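Local atomic coordinates of ALDH21) (PDB entry 5MZ5), a protein that oxidises succinic semialdehyde with NADP(+) as cofactor and may also act as a non-phosphorylating glyceraldehyde-3-phosphate dehydrogenase. Residues 186-191 and 214-219; 258-263 and 281-286. All blocks are in the same frame, centred on the assembly; numbering follows the deposited sequence.

Interaction 1 (186-191 and 214-219); sequences SPWNFP and ASRTPL
Trp188 and Arg216 meet as a cation-pi pair: Arg216 CZ sits 4.4 Å from the centroid of the five-membered ring of Trp188, over one face but displaced toward the rim. The two side chains run alongside each other in the same direction, and the planes of ring and guanidinium are 58° apart, well short of a parallel stack. Trp188 NE1 and Arg216 NH2 are close yet cannot bond, both being donors. Nearer the backbone, Thr217 fits between Trp188 and Pro191. Its OG1, placed between the backbone N and the carbonyl carbon (chi1 63°), is thereby turned to within 3.1 Å of Trp188 CA and 3.3 Å of Pro191 CB, while its CG2 packs on Trp188 CB. The methyl of Ala214 closes on Pro187 C at 3.6 Å.

One water joins Ser186 OG, the Pro187 carbonyl and Ala214 N, and another donates to both Pro191 O and Thr217 O. Further out, Trp188 meets the ring of Phe416 nearly at right angles, and Leu122 of helix 115-126 lies against Pro191. These loops follow two strands of the Rossmann-type sheet; Ser186, Trp188 and Ser215 are NADP(+)-binding residues, though this is the apo form. With no direct hydrogen bond across, the polar link between the loops runs through the two waters, the Trp188 ring carries a charged group over one face, and the buried Thr217 OG1 serves as a packing atom without a polar partner.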
ATOM      1  N   SER A 186     -11.540  -2.579 -29.531  1.00 25.77           N
ATOM      2  CA  SER A 186     -10.118  -2.885 -29.669  1.00 25.50           C
ATOM      3  C   SER A 186      -9.538  -2.574 -31.076  1.00 29.72           C
ATOM      4  O   SER A 186     -10.298  -2.411 -32.025  1.00 26.99           O
ATOM      5  CB  SER A 186      -9.868  -4.330 -29.257  1.00 26.14           C
ATOM      6  OG  SER A 186     -10.691  -5.214 -29.994  1.00 29.84           O
ATOM      7  N   PRO A 187      -8.190  -2.474 -31.219  1.00 29.54           N
ATOM      8  CA  PRO A 187      -7.617  -2.108 -32.525  1.00 29.45           C
ATOM      9  C   PRO A 187      -7.149  -3.291 -33.391  1.00 33.03           C
ATOM     10  O   PRO A 187      -7.253  -4.464 -32.996  1.00 31.09           O
ATOM     11  CB  PRO A 187      -6.436  -1.229 -32.112  1.00 30.75           C
ATOM     12  CG  PRO A 187      -5.918  -1.926 -30.869  1.00 35.31           C
ATOM     13  CD  PRO A 187      -7.119  -2.593 -30.197  1.00 30.75           C
ATOM     14  N   TRP A 188      -6.574  -2.959 -34.557  1.00 30.09           N
ATOM     15  CA  TRP A 188      -6.066  -3.923 -35.512  1.00 31.48           C
ATOM     16  C   TRP A 188      -4.549  -4.153 -35.423  1.00 34.72           C
ATOM     17  O   TRP A 188      -4.077  -5.143 -35.986  1.00 34.77           O
ATOM     18  CB  TRP A 188      -6.496  -3.557 -36.956  1.00 31.74           C
ATOM     19  CG  TRP A 188      -6.159  -2.154 -37.378  1.00 33.95           C
ATOM     20  CD1 TRP A 188      -7.022  -1.100 -37.471  1.00 37.20           C
ATOM     21  CD2 TRP A 188      -4.863  -1.651 -37.764  1.00 33.98           C
ATOM     22  NE1 TRP A 188      -6.346   0.032 -37.881  1.00 37.33           N
ATOM     23  CE2 TRP A 188      -5.021  -0.276 -38.066  1.00 38.72           C
ATOM     24  CE3 TRP A 188      -3.585  -2.231 -37.897  1.00 35.09           C
ATOM     25  CZ2 TRP A 188      -3.949   0.526 -38.501  1.00 38.14           C
ATOM     26  CZ3 TRP A 188      -2.521  -1.431 -38.302  1.00 36.76           C
ATOM     27  CH2 TRP A 188      -2.711  -0.074 -38.612  1.00 37.48           C
ATOM     28  N   ASN A 189      -3.784  -3.260 -34.751  1.00 31.33           N
ATOM     29  CA  ASN A 189      -2.306  -3.362 -34.699  1.00 31.97           C
ATOM     30  C   ASN A 189      -1.758  -4.440 -33.717  1.00 37.82           C
ATOM     31  O   ASN A 189      -0.680  -4.999 -33.987  1.00 39.73           O
ATOM     32  CB  ASN A 189      -1.641  -2.014 -34.465  1.00 30.80           C
ATOM     33  CG  ASN A 189      -1.980  -1.339 -33.167  1.00 48.05           C
ATOM     34  OD1 ASN A 189      -3.117  -0.930 -32.914  1.00 54.08           O
ATOM     35  ND2 ASN A 189      -0.977  -1.115 -32.365  1.00 34.81           N
ATOM     36  N   PHE A 190      -2.468  -4.730 -32.612  1.00 30.88           N
ATOM     37  CA  PHE A 190      -2.110  -5.849 -31.706  1.00 30.27           C
ATOM     38  C   PHE A 190      -3.461  -6.492 -31.395  1.00 34.42           C
ATOM     39  O   PHE A 190      -4.000  -6.283 -30.302  1.00 34.26           O
ATOM     40  CB  PHE A 190      -1.408  -5.387 -30.414  1.00 31.08           C
ATOM     41  CG  PHE A 190       0.066  -5.084 -30.546  1.00 32.47           C
ATOM     42  CD1 PHE A 190       0.502  -3.838 -31.001  1.00 36.01           C
ATOM     43  CD2 PHE A 190       1.020  -6.030 -30.191  1.00 33.79           C
ATOM     44  CE1 PHE A 190       1.872  -3.563 -31.139  1.00 36.86           C
ATOM     45  CE2 PHE A 190       2.390  -5.755 -30.328  1.00 36.92           C
ATOM     46  CZ  PHE A 190       2.806  -4.521 -30.793  1.00 35.27           C
ATOM     47  N   PRO A 191      -4.069  -7.208 -32.374  1.00 30.96           N
ATOM     48  CA  PRO A 191      -5.447  -7.698 -32.180  1.00 30.82           C
ATOM     49  C   PRO A 191      -5.655  -8.770 -31.119  1.00 32.11           C
ATOM     50  O   PRO A 191      -6.810  -9.100 -30.822  1.00 31.97           O
ATOM     51  CB  PRO A 191      -5.851  -8.197 -33.563  1.00 32.92           C
ATOM     52  CG  PRO A 191      -4.592  -8.511 -34.243  1.00 37.33           C
ATOM     53  CD  PRO A 191      -3.573  -7.548 -33.725  1.00 32.63           C
ATOM     54  N   ALA A 214     -11.706  -5.183 -33.921  1.00 24.58           N
ATOM     55  CA  ALA A 214     -11.540  -4.465 -35.192  1.00 24.26           C
ATOM     56  C   ALA A 214     -11.973  -5.405 -36.327  1.00 28.59           C
ATOM     57  O   ALA A 214     -11.647  -6.596 -36.307  1.00 27.45           O
ATOM     58  CB  ALA A 214     -10.100  -4.035 -35.383  1.00 24.37           C
ATOM     59  N   SER A 215     -12.769  -4.888 -37.265  1.00 27.90           N
ATOM     60  CA  SER A 215     -13.307  -5.654 -38.390  1.00 28.26           C
ATOM     61  C   SER A 215     -12.235  -6.225 -39.321  1.00 30.18           C
ATOM     62  O   SER A 215     -12.452  -7.291 -39.893  1.00 30.53           O
ATOM     63  CB  SER A 215     -14.338  -4.837 -39.160  1.00 33.19           C
ATOM     64  OG  SER A 215     -15.541  -4.842 -38.412  1.00 44.23           O
ATOM     65  N   ARG A 216     -11.070  -5.570 -39.414  1.00 26.04           N
ATOM     66  CA  ARG A 216      -9.939  -6.044 -40.224  1.00 26.59           C
ATOM     67  C   ARG A 216      -9.206  -7.216 -39.565  1.00 29.26           C
ATOM     68  O   ARG A 216      -8.620  -8.033 -40.271  1.00 28.76           O
ATOM     69  CB  ARG A 216      -8.951  -4.903 -40.507  1.00 28.76           C
ATOM     70  CG  ARG A 216      -9.206  -4.210 -41.837  1.00 45.76           C
ATOM     71  CD  ARG A 216      -8.155  -3.158 -42.166  1.00 59.11           C
ATOM     72  NE  ARG A 216      -8.281  -1.972 -41.317  1.00 66.21           N
ATOM     73  CZ  ARG A 216      -7.809  -0.765 -41.622  1.00 83.03           C
ATOM     74  NH1 ARG A 216      -7.189  -0.558 -42.777  1.00 68.48           N
ATOM     75  NH2 ARG A 216      -7.967   0.247 -40.780  1.00 74.88           N
ATOM     76  N   THR A 217      -9.188  -7.267 -38.204  1.00 24.10           N
ATOM     77  CA  THR A 217      -8.473  -8.292 -37.443  1.00 24.38           C
ATOM     78  C   THR A 217      -9.350  -8.906 -36.308  1.00 27.71           C
ATOM     79  O   THR A 217      -8.949  -8.836 -35.145  1.00 27.14           O
ATOM     80  CB  THR A 217      -7.183  -7.682 -36.851  1.00 32.19           C
ATOM     81  OG1 THR A 217      -7.558  -6.646 -35.938  1.00 30.60           O
ATOM     82  CG2 THR A 217      -6.204  -7.163 -37.901  1.00 25.66           C
ATOM     83  N   PRO A 218     -10.503  -9.562 -36.594  1.00 23.66           N
ATOM     84  CA  PRO A 218     -11.335 -10.067 -35.485  1.00 22.43           C
ATOM     85  C   PRO A 218     -11.043 -11.476 -34.992  1.00 26.00           C
ATOM     86  O   PRO A 218     -11.594 -11.869 -33.974  1.00 26.13           O
ATOM     87  CB  PRO A 218     -12.749 -10.015 -36.083  1.00 23.80           C
ATOM     88  CG  PRO A 218     -12.534 -10.311 -37.531  1.00 27.66           C
ATOM     89  CD  PRO A 218     -11.173  -9.772 -37.901  1.00 23.97           C
ATOM     90  N   LEU A 219     -10.262 -12.254 -35.740  1.00 23.06           N
ATOM     91  CA  LEU A 219     -10.065 -13.675 -35.463  1.00 22.95           C
ATOM     92  C   LEU A 219      -9.383 -13.976 -34.155  1.00 28.95           C
ATOM     93  O   LEU A 219      -9.713 -14.990 -33.547  1.00 29.66           O
ATOM     94  CB  LEU A 219      -9.346 -14.381 -36.617  1.00 23.02           C
ATOM     95  CG  LEU A 219      -9.843 -14.075 -38.025  1.00 26.43           C
ATOM     96  CD1 LEU A 219      -8.946 -14.732 -39.030  1.00 26.10           C
ATOM     97  CD2 LEU A 219     -11.328 -14.486 -38.218  1.00 25.44           C
TER
HETATM   98  O   HOH W   1      -9.304  -6.061 -32.245  1.00 27.95           O
HETATM   99  O   HOH W   2      -9.050  -8.782 -32.477  1.00 26.01           O

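Interaction 2 (258-263 and 281-286); sequences FKLLTF and KVVMEL. With EDO (1,2-ethanediol), chain I.
Phe263 and Met284 are brought together by their torsions: CG of Phe263 stands opposite its own backbone N (chi1 173°), while the bend of the Met284 chain at chi2 (-94°) brings SD back toward the neighbouring strand, with CE following beyond it. Met284 CE thereby rests 3.7 Å from Phe263 CB, and SD makes an oblique Met-aromatic contact, 4.9 Å from the ring centroid. At the ring's edge, near its plane, Leu286 CD2 touches Phe263 CE2 at 3.5 Å. Exchanging the methionine for an alanine takes away SD and CE, and would probably open a gap beside Phe263 CB and CD2, leaving Leu286 as the ring's remaining partner from segment 281-286. On the face bearing Leu260 and Thr262, Leu260 CD1 reaches Val283 CG2 at 4.0 Å, and Thr262 OG1, hydrogen-bonded to Lys198, lies alongside Val283 CG1.

The backbones form a parallel pair, their directions 9° apart. Five hydrogen bonds pass back and forth from Lys281 N to Lys259 O through to Glu285 N. Val282 N donates to O1 of an ethanediol (3.2 Å), probably from the crystallisation liquor. Helix 267-276 links the strands as a beta-alpha-beta crossover. Glu285, the predicted active-site residue, and Leu286 are NADP(+)-binding residues, and Glu285 meets Tyr481. The regular bonding thus extends to Glu285 N on Phe263 O (2.8 Å), while Phe263 packs against Met284 and, through Ile269 and Met273, the helix.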
ATOM      1  N   PHE A 258     -24.126   0.113 -20.449  1.00 23.99           N
ATOM      2  CA  PHE A 258     -22.699  -0.000 -20.162  1.00 23.22           C
ATOM      3  C   PHE A 258     -22.302   1.044 -19.114  1.00 27.34           C
ATOM      4  O   PHE A 258     -22.708   2.214 -19.204  1.00 26.47           O
ATOM      5  CB  PHE A 258     -21.857   0.225 -21.408  1.00 23.55           C
ATOM      6  CG  PHE A 258     -21.982  -0.788 -22.509  1.00 22.46           C
ATOM      7  CD1 PHE A 258     -21.535  -2.091 -22.328  1.00 21.56           C
ATOM      8  CD2 PHE A 258     -22.425  -0.411 -23.768  1.00 20.83           C
ATOM      9  CE1 PHE A 258     -21.580  -3.004 -23.373  1.00 21.70           C
ATOM     10  CE2 PHE A 258     -22.451  -1.321 -24.820  1.00 22.75           C
ATOM     11  CZ  PHE A 258     -22.016  -2.609 -24.618  1.00 20.68           C
ATOM     12  N   LYS A 259     -21.472   0.616 -18.152  1.00 23.21           N
ATOM     13  CA  LYS A 259     -20.977   1.463 -17.051  1.00 22.60           C
ATOM     14  C   LYS A 259     -19.607   2.045 -17.350  1.00 26.30           C
ATOM     15  O   LYS A 259     -19.185   3.033 -16.739  1.00 25.31           O
ATOM     16  CB  LYS A 259     -20.951   0.666 -15.725  1.00 23.66           C
ATOM     17  CG  LYS A 259     -22.346   0.154 -15.282  1.00 28.65           C
ATOM     18  CD  LYS A 259     -23.421   1.245 -15.084  1.00 39.74           C
ATOM     19  CE  LYS A 259     -23.278   2.017 -13.781  1.00 50.05           C
ATOM     20  NZ  LYS A 259     -24.360   3.026 -13.585  1.00 64.09           N
ATOM     21  N   LEU A 260     -18.918   1.422 -18.296  1.00 23.17           N
ATOM     22  CA  LEU A 260     -17.599   1.835 -18.732  1.00 22.62           C
ATOM     23  C   LEU A 260     -17.413   1.538 -20.215  1.00 27.50           C
ATOM     24  O   LEU A 260     -17.823   0.479 -20.693  1.00 26.55           O
ATOM     25  CB  LEU A 260     -16.518   1.086 -17.910  1.00 21.26           C
ATOM     26  CG  LEU A 260     -15.032   1.244 -18.344  1.00 24.48           C
ATOM     27  CD1 LEU A 260     -14.493   2.640 -18.052  1.00 23.15           C
ATOM     28  CD2 LEU A 260     -14.164   0.230 -17.627  1.00 24.59           C
ATOM     29  N   LEU A 261     -16.803   2.496 -20.931  1.00 23.40           N
ATOM     30  CA  LEU A 261     -16.340   2.324 -22.286  1.00 22.66           C
ATOM     31  C   LEU A 261     -14.786   2.339 -22.229  1.00 26.17           C
ATOM     32  O   LEU A 261     -14.188   3.283 -21.721  1.00 24.85           O
ATOM     33  CB  LEU A 261     -16.867   3.430 -23.227  1.00 22.70           C
ATOM     34  CG  LEU A 261     -16.142   3.605 -24.575  1.00 27.59           C
ATOM     35  CD1 LEU A 261     -16.200   2.313 -25.445  1.00 28.07           C
ATOM     36  CD2 LEU A 261     -16.710   4.780 -25.348  1.00 28.00           C
ATOM     37  N   THR A 262     -14.155   1.298 -22.761  1.00 24.13           N
ATOM     38  CA  THR A 262     -12.692   1.219 -22.868  1.00 23.34           C
ATOM     39  C   THR A 262     -12.344   1.052 -24.343  1.00 26.25           C
ATOM     40  O   THR A 262     -12.713   0.053 -24.987  1.00 24.24           O
ATOM     41  CB  THR A 262     -12.050   0.196 -21.896  1.00 25.45           C
ATOM     42  OG1 THR A 262     -10.649   0.150 -22.168  1.00 26.36           O
ATOM     43  CG2 THR A 262     -12.643  -1.192 -22.008  1.00 20.80           C
ATOM     44  N   PHE A 263     -11.672   2.076 -24.879  1.00 24.12           N
ATOM     45  CA  PHE A 263     -11.309   2.144 -26.291  1.00 23.55           C
ATOM     46  C   PHE A 263      -9.812   2.243 -26.504  1.00 26.46           C
ATOM     47  O   PHE A 263      -9.113   2.980 -25.798  1.00 25.88           O
ATOM     48  CB  PHE A 263     -12.035   3.325 -26.962  1.00 24.93           C
ATOM     49  CG  PHE A 263     -11.644   3.637 -28.390  1.00 26.18           C
ATOM     50  CD1 PHE A 263     -12.239   2.972 -29.452  1.00 28.01           C
ATOM     51  CD2 PHE A 263     -10.656   4.574 -28.672  1.00 26.73           C
ATOM     52  CE1 PHE A 263     -11.896   3.272 -30.771  1.00 28.84           C
ATOM     53  CE2 PHE A 263     -10.287   4.849 -29.994  1.00 28.77           C
ATOM     54  CZ  PHE A 263     -10.925   4.213 -31.038  1.00 27.25           C
ATOM     55  N   LYS A 281     -18.172   5.957 -17.466  1.00 22.76           N
ATOM     56  CA  LYS A 281     -16.750   6.248 -17.395  1.00 22.40           C
ATOM     57  C   LYS A 281     -16.110   5.858 -18.740  1.00 25.86           C
ATOM     58  O   LYS A 281     -16.620   4.996 -19.477  1.00 23.60           O
ATOM     59  CB  LYS A 281     -16.076   5.496 -16.238  1.00 23.66           C
ATOM     60  CG  LYS A 281     -16.383   6.111 -14.883  1.00 36.56           C
ATOM     61  CD  LYS A 281     -15.452   5.590 -13.800  1.00 39.57           C
ATOM     62  CE  LYS A 281     -16.015   5.847 -12.433  1.00 35.64           C
ATOM     63  NZ  LYS A 281     -15.005   5.666 -11.359  1.00 37.45           N
ATOM     64  N   VAL A 282     -15.020   6.546 -19.082  1.00 23.70           N
ATOM     65  CA  VAL A 282     -14.312   6.328 -20.334  1.00 23.62           C
ATOM     66  C   VAL A 282     -12.822   6.193 -20.061  1.00 29.77           C
ATOM     67  O   VAL A 282     -12.263   6.992 -19.317  1.00 30.61           O
ATOM     68  CB  VAL A 282     -14.603   7.462 -21.360  1.00 26.96           C
ATOM     69  CG1 VAL A 282     -13.958   7.162 -22.701  1.00 26.86           C
ATOM     70  CG2 VAL A 282     -16.099   7.689 -21.536  1.00 26.18           C
ATOM     71  N   VAL A 283     -12.198   5.171 -20.671  1.00 25.94           N
ATOM     72  CA  VAL A 283     -10.769   4.865 -20.661  1.00 26.34           C
ATOM     73  C   VAL A 283     -10.375   4.911 -22.131  1.00 30.10           C
ATOM     74  O   VAL A 283     -11.105   4.364 -22.960  1.00 29.24           O
ATOM     75  CB  VAL A 283     -10.483   3.454 -20.047  1.00 30.14           C
ATOM     76  CG1 VAL A 283      -9.103   2.920 -20.460  1.00 30.10           C
ATOM     77  CG2 VAL A 283     -10.626   3.482 -18.539  1.00 29.91           C
ATOM     78  N   MET A 284      -9.242   5.560 -22.448  1.00 27.07           N
ATOM     79  CA  MET A 284      -8.778   5.731 -23.823  1.00 27.96           C
ATOM     80  C   MET A 284      -7.281   5.463 -23.972  1.00 31.84           C
ATOM     81  O   MET A 284      -6.462   6.106 -23.318  1.00 32.21           O
ATOM     82  CB  MET A 284      -9.062   7.168 -24.313  1.00 30.24           C
ATOM     83  CG  MET A 284     -10.506   7.501 -24.411  1.00 33.77           C
ATOM     84  SD  MET A 284     -11.052   7.195 -26.068  1.00 36.57           S
ATOM     85  CE  MET A 284     -12.748   6.772 -25.798  1.00 33.21           C
ATOM     86  N   GLU A 285      -6.934   4.579 -24.898  1.00 26.97           N
ATOM     87  CA  GLU A 285      -5.541   4.293 -25.248  1.00 26.07           C
ATOM     88  C   GLU A 285      -5.425   4.685 -26.706  1.00 28.84           C
ATOM     89  O   GLU A 285      -5.974   4.008 -27.580  1.00 27.46           O
ATOM     90  CB  GLU A 285      -5.188   2.815 -25.032  1.00 27.13           C
ATOM     91  CG  GLU A 285      -5.165   2.401 -23.574  1.00 35.06           C
ATOM     92  CD  GLU A 285      -4.042   2.979 -22.727  1.00 59.14           C
ATOM     93  OE1 GLU A 285      -4.211   3.034 -21.488  1.00 48.56           O
ATOM     94  OE2 GLU A 285      -3.003   3.389 -23.296  1.00 58.73           O
ATOM     95  N   LEU A 286      -4.832   5.855 -26.960  1.00 25.39           N
ATOM     96  CA  LEU A 286      -4.762   6.386 -28.327  1.00 25.16           C
ATOM     97  C   LEU A 286      -3.326   6.425 -28.816  1.00 31.74           C
ATOM     98  O   LEU A 286      -2.460   5.820 -28.176  1.00 33.92           O
ATOM     99  CB  LEU A 286      -5.506   7.742 -28.442  1.00 24.30           C
ATOM    100  CG  LEU A 286      -6.856   7.811 -27.684  1.00 27.82           C
ATOM    101  CD1 LEU A 286      -7.357   9.205 -27.591  1.00 28.64           C
ATOM    102  CD2 LEU A 286      -7.917   6.857 -28.280  1.00 25.99           C
TER
HETATM  103  C1  EDO I 505     -14.740  10.070 -17.781  1.00 42.75           C
HETATM  104  O1  EDO I 505     -14.601   8.912 -16.965  1.00 37.16           O
HETATM  105  C2  EDO I 505     -14.164  11.335 -17.062  1.00 44.71           C
HETATM  106  O2  EDO I 505     -12.734  11.416 -17.134  1.00 41.30           O

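Interaction 1 closes before interaction 2 opens along the chain, and their centres lie about 17 Å apart, with nearest atoms about 5 Å apart and no touch. Interaction 1 lies in loops leaving the Rossmann-type sheet, after strands 182-185 and 209-212; interaction 2 lies within that sheet, whose parallel strands run in the order 239-241, 209-212, 182-185, 260-264, 281-285. Strand 182-185 connects the two: it runs into loop 186-191 and is hydrogen-bonded to strand 260-264. Loops and strand ends together thus supply NADP(+)-binding residues from both contacts, with Asn189 adding a succinate-binding residue, consistent with a shared cofactor and substrate region.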